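Local coordinates for aminoglycoside N(3)-acetyltransferase (Enterobacter cloacae, PDB 6NP5), which probably transfers an acetyl group from acetyl-CoA to the 3-amino group of 2-deoxystreptamine antibiotics such as gentamicin and kanamycin, giving resistance to them, at residues S114-A119 / A133-G138; E180-V185 / S203-N208. All coordinates share one frame; numbering follows the deposited sequence.

Contact 1: S114-A119 / A133-G138; sequences SAHPDA and APHEMG. Unlike the reference sequence in segment 114-119: Ser114 (reference Thr). With 9CS ((1R,2S,3S,4R,6S)-4,6-diamino-3-[(3-amino-3-deoxy-alpha-D-glucopyranosyl)oxy]-2-hydroxycyclohexyl 2,6-diamino-2,6-dideoxy-alpha-D-glucopyranoside), chain B.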
# COMPACT_ATOMS: atom_id res chain seq x y z
N SER A 114 -4.94 0.38 10.19
CA SER A 114 -6.28 -0.01 9.75
C SER A 114 -6.62 -1.45 10.13
O SER A 114 -5.77 -2.31 10.33
CB SER A 114 -6.47 0.22 8.25
OG SER A 114 -5.97 -0.87 7.49
N ALA A 115 -7.92 -1.70 10.16
CA ALA A 115 -8.53 -2.91 10.72
C ALA A 115 -8.56 -4.09 9.76
O ALA A 115 -8.93 -5.19 10.19
CB ALA A 115 -9.96 -2.56 11.12
N HIS A 116 -8.28 -3.91 8.48
CA HIS A 116 -8.35 -5.01 7.53
C HIS A 116 -7.07 -5.82 7.66
O HIS A 116 -5.98 -5.30 7.36
CB HIS A 116 -8.46 -4.42 6.13
CG HIS A 116 -8.84 -5.42 5.09
ND1 HIS A 116 -8.09 -6.54 4.83
CD2 HIS A 116 -9.88 -5.42 4.22
CE1 HIS A 116 -8.66 -7.20 3.83
NE2 HIS A 116 -9.75 -6.55 3.46
N PRO A 117 -7.12 -7.08 8.11
CA PRO A 117 -5.86 -7.75 8.43
C PRO A 117 -4.94 -7.98 7.25
O PRO A 117 -3.72 -7.90 7.39
CB PRO A 117 -6.31 -9.06 9.09
CG PRO A 117 -7.66 -8.73 9.65
CD PRO A 117 -8.28 -7.85 8.59
N ASP A 118 -5.50 -8.28 6.08
CA ASP A 118 -4.69 -8.58 4.91
C ASP A 118 -4.25 -7.30 4.19
O ASP A 118 -3.12 -7.22 3.68
CB ASP A 118 -5.42 -9.53 3.95
CG ASP A 118 -4.51 -10.08 2.90
OD1 ASP A 118 -3.61 -10.91 3.21
OD2 ASP A 118 -4.69 -9.62 1.74
N ALA A 119 -5.13 -6.32 4.11
CA ALA A 119 -4.88 -5.07 3.40
C ALA A 119 -4.42 -3.96 4.34
O ALA A 119 -4.45 -2.78 3.98
CB ALA A 119 -6.15 -4.65 2.67
N ALA A 133 -9.59 4.49 8.97
CA ALA A 133 -10.87 3.88 9.30
C ALA A 133 -11.96 4.64 8.57
O ALA A 133 -11.90 5.88 8.49
CB ALA A 133 -11.17 3.93 10.80
N PRO A 134 -12.96 3.94 8.01
CA PRO A 134 -13.15 2.49 8.07
C PRO A 134 -12.20 1.72 7.14
O PRO A 134 -11.76 2.24 6.11
CB PRO A 134 -14.60 2.33 7.63
CG PRO A 134 -14.81 3.46 6.67
CD PRO A 134 -14.07 4.61 7.33
N HIS A 135 -11.96 0.46 7.47
CA HIS A 135 -11.28 -0.43 6.53
C HIS A 135 -11.89 -1.81 6.72
O HIS A 135 -11.35 -2.65 7.44
CB HIS A 135 -9.78 -0.41 6.69
CG HIS A 135 -9.06 -0.93 5.50
ND1 HIS A 135 -7.69 -1.12 5.47
CD2 HIS A 135 -9.53 -1.32 4.28
CE1 HIS A 135 -7.35 -1.51 4.25
NE2 HIS A 135 -8.45 -1.69 3.53
N GLU A 136 -12.97 -2.04 6.02
CA GLU A 136 -13.78 -3.23 6.23
C GLU A 136 -13.40 -4.34 5.26
O GLU A 136 -12.94 -4.11 4.14
CB GLU A 136 -15.24 -2.88 6.09
CG GLU A 136 -15.64 -2.00 7.25
CD GLU A 136 -16.98 -1.37 7.12
OE1 GLU A 136 -17.65 -1.58 6.11
OE2 GLU A 136 -17.35 -0.62 8.05
N MET A 137 -13.63 -5.56 5.72
CA MET A 137 -13.57 -6.70 4.84
C MET A 137 -14.51 -6.48 3.67
O MET A 137 -15.63 -6.00 3.83
CB MET A 137 -13.96 -7.96 5.62
CG MET A 137 -12.86 -8.33 6.60
SD MET A 137 -11.42 -9.14 5.91
CE MET A 137 -12.09 -10.78 5.71
N GLY A 138 -14.03 -6.80 2.47
CA GLY A 138 -14.75 -6.52 1.25
C GLY A 138 -14.40 -5.18 0.62
O GLY A 138 -14.89 -4.91 -0.49
C1 9CS B . 2.62 -9.32 -5.73
C2 9CS B . 4.04 -8.87 -6.03
C3 9CS B . 4.08 -7.89 -7.14
C4 9CS B . 3.47 -8.46 -8.39
C5 9CS B . 2.08 -9.05 -8.09
C6 9CS B . 1.55 -9.85 -9.25
C7 9CS B . -1.37 -7.78 -2.75
C8 9CS B . -1.01 -9.23 -3.08
C9 9CS B . 0.39 -9.31 -3.71
C10 9CS B . 0.53 -8.40 -4.94
C11 9CS B . 0.02 -6.98 -4.67
C12 9CS B . -1.37 -6.95 -4.03
C13 9CS B . -2.04 -10.87 -1.67
C14 9CS B . -2.24 -10.98 -0.16
C15 9CS B . -1.01 -11.54 0.50
C16 9CS B . -0.70 -12.87 -0.11
C17 9CS B . -0.50 -12.74 -1.62
C18 9CS B . -0.16 -14.02 -2.30
N1 9CS B . 0.26 -10.41 -8.89
N2 9CS B . 0.02 -6.24 -5.94
N3 9CS B . -2.68 -7.71 -2.11
N4 9CS B . -1.22 -11.69 1.98
O5 9CS B . 2.13 -9.96 -6.96
O7 9CS B . 5.49 -7.52 -7.37
O8 9CS B . 3.30 -7.48 -9.43
O9 9CS B . 1.86 -8.21 -5.40
O10 9CS B . 0.62 -10.65 -4.09
O11 9CS B . -0.98 -9.98 -1.88
O12 9CS B . -1.73 -12.18 -2.23
O13 9CS B . -2.49 -9.68 0.31
O14 9CS B . 0.52 -13.41 0.44
O15 9CS B . -1.12 -14.97 -2.06
N6 9CS B . 4.61 -8.28 -4.78
O HOH W 1 -11.73 -5.06 8.76
O HOH W 2 -11.48 -7.55 1.50

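Contact 2: E180-V185 / S203-N208; sequences EGKRRV and SDWDSN. With 9CS ((1R,2S,3S,4R,6S)-4,6-diamino-3-[(3-amino-3-deoxy-alpha-D-glucopyranosyl)oxy]-2-hydroxycyclohexyl 2,6-diamino-2,6-dideoxy-alpha-D-glucopyranoside), chain B.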
# COMPACT_ATOMS: atom_id res chain seq x y z
N GLU A 180 -15.70 -6.18 -18.10
CA GLU A 180 -16.26 -7.50 -17.94
C GLU A 180 -15.18 -8.48 -17.48
O GLU A 180 -13.99 -8.30 -17.74
CB GLU A 180 -16.86 -7.97 -19.28
CG GLU A 180 -15.86 -8.09 -20.41
CD GLU A 180 -16.49 -8.61 -21.72
OE1 GLU A 180 -17.71 -8.90 -21.75
OE2 GLU A 180 -15.76 -8.72 -22.73
N GLY A 181 -15.61 -9.53 -16.79
CA GLY A 181 -14.72 -10.63 -16.46
C GLY A 181 -13.88 -10.43 -15.22
O GLY A 181 -12.89 -11.12 -15.03
N LYS A 182 -14.25 -9.49 -14.36
CA LYS A 182 -13.38 -9.17 -13.22
C LYS A 182 -13.33 -10.34 -12.25
O LYS A 182 -14.36 -10.93 -11.89
CB LYS A 182 -13.87 -7.91 -12.52
CG LYS A 182 -13.72 -6.68 -13.41
CD LYS A 182 -14.55 -5.50 -12.88
CE LYS A 182 -13.91 -4.87 -11.66
NZ LYS A 182 -14.54 -3.60 -11.27
N ARG A 183 -12.12 -10.67 -11.84
CA ARG A 183 -11.88 -11.76 -10.91
C ARG A 183 -12.12 -11.33 -9.47
O ARG A 183 -11.74 -10.22 -9.05
CB ARG A 183 -10.43 -12.23 -11.04
CG ARG A 183 -10.14 -12.93 -12.34
CD ARG A 183 -8.65 -13.10 -12.56
NE ARG A 183 -7.98 -13.85 -11.51
CZ ARG A 183 -7.63 -15.13 -11.61
NH1 ARG A 183 -7.93 -15.82 -12.68
NH2 ARG A 183 -7.00 -15.72 -10.61
N ARG A 184 -12.71 -12.23 -8.70
CA ARG A 184 -12.89 -12.04 -7.28
C ARG A 184 -12.29 -13.24 -6.55
O ARG A 184 -12.09 -14.31 -7.13
CB ARG A 184 -14.38 -11.86 -6.93
CG ARG A 184 -14.93 -10.62 -7.57
CD ARG A 184 -16.38 -10.34 -7.22
NE ARG A 184 -16.62 -10.15 -5.79
CZ ARG A 184 -16.38 -9.02 -5.13
NH1 ARG A 184 -15.85 -7.97 -5.75
NH2 ARG A 184 -16.66 -8.94 -3.85
N VAL A 185 -11.99 -13.02 -5.29
CA VAL A 185 -11.48 -14.06 -4.40
C VAL A 185 -12.31 -14.05 -3.13
O VAL A 185 -12.89 -13.03 -2.75
CB VAL A 185 -9.99 -13.81 -4.02
CG1 VAL A 185 -9.08 -14.02 -5.19
CG2 VAL A 185 -9.77 -12.42 -3.41
N SER A 203 -15.71 -11.81 0.14
CA SER A 203 -15.13 -11.78 -1.19
C SER A 203 -14.64 -10.36 -1.47
O SER A 203 -15.10 -9.38 -0.87
CB SER A 203 -16.13 -12.23 -2.24
OG SER A 203 -17.21 -11.31 -2.34
N ASP A 204 -13.71 -10.25 -2.40
CA ASP A 204 -13.24 -8.95 -2.85
C ASP A 204 -12.62 -9.14 -4.23
O ASP A 204 -12.46 -10.26 -4.71
CB ASP A 204 -12.25 -8.33 -1.85
CG ASP A 204 -12.30 -6.81 -1.82
OD1 ASP A 204 -12.71 -6.16 -2.81
OD2 ASP A 204 -11.86 -6.26 -0.80
N TRP A 205 -12.25 -8.04 -4.87
CA TRP A 205 -11.54 -8.14 -6.13
C TRP A 205 -10.22 -8.87 -5.94
O TRP A 205 -9.56 -8.71 -4.92
CB TRP A 205 -11.29 -6.74 -6.72
CG TRP A 205 -12.56 -5.97 -6.83
CD1 TRP A 205 -12.90 -4.86 -6.12
CD2 TRP A 205 -13.69 -6.27 -7.67
NE1 TRP A 205 -14.16 -4.45 -6.46
CE2 TRP A 205 -14.68 -5.30 -7.40
CE3 TRP A 205 -13.97 -7.30 -8.58
CZ2 TRP A 205 -15.91 -5.29 -8.05
CZ3 TRP A 205 -15.21 -7.31 -9.21
CH2 TRP A 205 -16.17 -6.32 -8.93
N ASP A 206 -9.82 -9.63 -6.93
CA ASP A 206 -8.55 -10.34 -6.88
C ASP A 206 -7.42 -9.33 -7.01
O ASP A 206 -7.24 -8.73 -8.06
CB ASP A 206 -8.51 -11.36 -8.01
CG ASP A 206 -7.34 -12.31 -7.91
OD1 ASP A 206 -6.41 -12.07 -7.11
OD2 ASP A 206 -7.37 -13.35 -8.62
N SER A 207 -6.65 -9.15 -5.93
CA SER A 207 -5.55 -8.20 -5.99
C SER A 207 -4.33 -8.79 -6.65
O SER A 207 -3.34 -8.08 -6.80
CB SER A 207 -5.21 -7.69 -4.59
OG SER A 207 -4.64 -8.69 -3.78
N ASN A 208 -4.39 -10.06 -7.08
CA ASN A 208 -3.31 -10.66 -7.83
C ASN A 208 -3.58 -10.69 -9.32
O ASN A 208 -2.86 -11.37 -10.05
CB ASN A 208 -2.99 -12.04 -7.28
CG ASN A 208 -2.29 -11.95 -5.97
OD1 ASN A 208 -2.72 -12.51 -4.93
ND2 ASN A 208 -1.20 -11.26 -5.98
C1 9CS B . 2.62 -9.32 -5.73
C2 9CS B . 4.04 -8.87 -6.03
C3 9CS B . 4.08 -7.89 -7.14
C4 9CS B . 3.47 -8.46 -8.39
C5 9CS B . 2.08 -9.05 -8.09
C6 9CS B . 1.55 -9.85 -9.25
C7 9CS B . -1.37 -7.78 -2.75
C8 9CS B . -1.01 -9.23 -3.08
C9 9CS B . 0.39 -9.31 -3.71
C10 9CS B . 0.53 -8.40 -4.94
C11 9CS B . 0.02 -6.98 -4.67
C12 9CS B . -1.37 -6.95 -4.03
C13 9CS B . -2.04 -10.87 -1.67
C14 9CS B . -2.24 -10.98 -0.16
C15 9CS B . -1.01 -11.54 0.50
C16 9CS B . -0.70 -12.87 -0.11
C17 9CS B . -0.50 -12.74 -1.62
C18 9CS B . -0.16 -14.02 -2.30
N1 9CS B . 0.26 -10.41 -8.89
N2 9CS B . 0.02 -6.24 -5.94
N3 9CS B . -2.68 -7.71 -2.11
N4 9CS B . -1.22 -11.69 1.98
O5 9CS B . 2.13 -9.96 -6.96
O7 9CS B . 5.49 -7.52 -7.37
O8 9CS B . 3.30 -7.48 -9.43
O9 9CS B . 1.86 -8.21 -5.40
O10 9CS B . 0.62 -10.65 -4.09
O11 9CS B . -0.98 -9.98 -1.88
O12 9CS B . -1.73 -12.18 -2.23
O13 9CS B . -2.49 -9.68 0.31
O14 9CS B . 0.52 -13.41 0.44
O15 9CS B . -1.12 -14.97 -2.06
N6 9CS B . 4.61 -8.28 -4.78
O HOH W 3 -5.13 -14.90 -8.41
O HOH W 4 -15.50 -6.20 -3.52
O HOH W 5 -9.61 -15.15 -8.49
O HOH W 6 -16.68 -7.02 -1.31

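Contact 1: S114-A119 / A133-G138
Ser114 and His135 meet through their polar atoms, OG of Ser114 lying 2.7 Å from ND1 of His135 in a hydrogen bond that either partner could donate. At chi1 84° the serine hydroxyl sits between its own backbone N and carbonyl carbon; Met121 N also bonds to it. With NE2 of His135 bonded to Ala140 O, both ring nitrogens are engaged and the rotation of the imidazole is fixed. One face of that ring carries the methylene of His116: CB stands 3.5 Å from the His135 ring centroid, almost on the ring normal, a CH-pi contact. The edge of the His135 ring turns to the other loop at CE1, 3.2 Å from Ala119 O. The two segments are irregular loops flanking strand 121-124 and helix 128-132; the first borders the aminoglycoside site, where Asp118 takes the antibiotic's N4 on OD1 and its O13 on OD2. Swung anti to its backbone N (chi1 -167°), the His116 ring is sandwiched. Met137, bent at chi2 and chi3, brings SD over one face, 4.1 Å from the ring centroid, and Ala119 CB covers the opposite face toward the rim. In the plane of the His116 ring a water lies 2.8 Å from NE2; the same water accepts from Gly138 N. Gly138 has a positive phi (92°), where a side chain would press on the preceding carbonyl.

Contact 2: E180-V185 / S203-N208
The open end of a two-stranded antiparallel beta hairpin, strands 184-193 and 196-205, is closed here, next to the aminoglycoside site. Val185 and Asp204 form a hydrogen-bonded pair, Val185 N to Asp204 O and Asp204 N to Val185 O both measuring 2.9 Å; Arg184 and Trp205 follow as the non-hydrogen-bonded pair. The broad, electron-rich indole of Trp205 suits its place between two cations. Over one face the Arg184 guanidinium stands upright, its plane 90° from the ring, so that NH1 dips toward the six-membered ring and CZ is 4.4 Å from that ring's centroid. NH2 of Arg184 donates, close to the guanidinium plane, to Ser203 OG at 2.9 Å. Lys182 crosses the opposite face; a bend at chi3 (75°) lays CE and NZ over the six-membered ring, with NZ 4.0 Å from its centroid, while the ammonium also donates to the carbonyls of Ala175 and Ala177. Beyond the strands, Arg183 grips Asp206 side-on: NE (3.0 Å) and NH2 both reach the single oxygen OD2, and NH1 has its own salt bridge to Asp212. Two guanidinium N-H groups on OD2 probably favour the ionised carboxylate; two waters also donate to it. The other carboxylate oxygen, OD1 of Asp206, accepts from Asn208 N at 2.8 Å, an Asx turn around Ser207, whose OG accepts from the antibiotic's amine N3 at 2.8 Å.

How the contacts relate
From the N terminus, the chain leaves strand 112-113 through 114-119, makes strand 121-124 and helix 128-132, and comes back at 133-138, where contact 1 closes this short loop at the edge of the mixed sheet. After helices 146-152 and 170-176, with strand 156-160 between them, it enters the hairpin, whose two ends contact 2 brings together. The loops therefore follow in series, neither enclosing the other. They still meet in space: Gly138 C lies 3.1 Å from Asp204 OD2, and Met137 packs on Met189, Val200 and Thr202 of the hairpin. Both contacts border the same antibiotic site, so the edge of the mixed sheet and the base of the hairpin line it together.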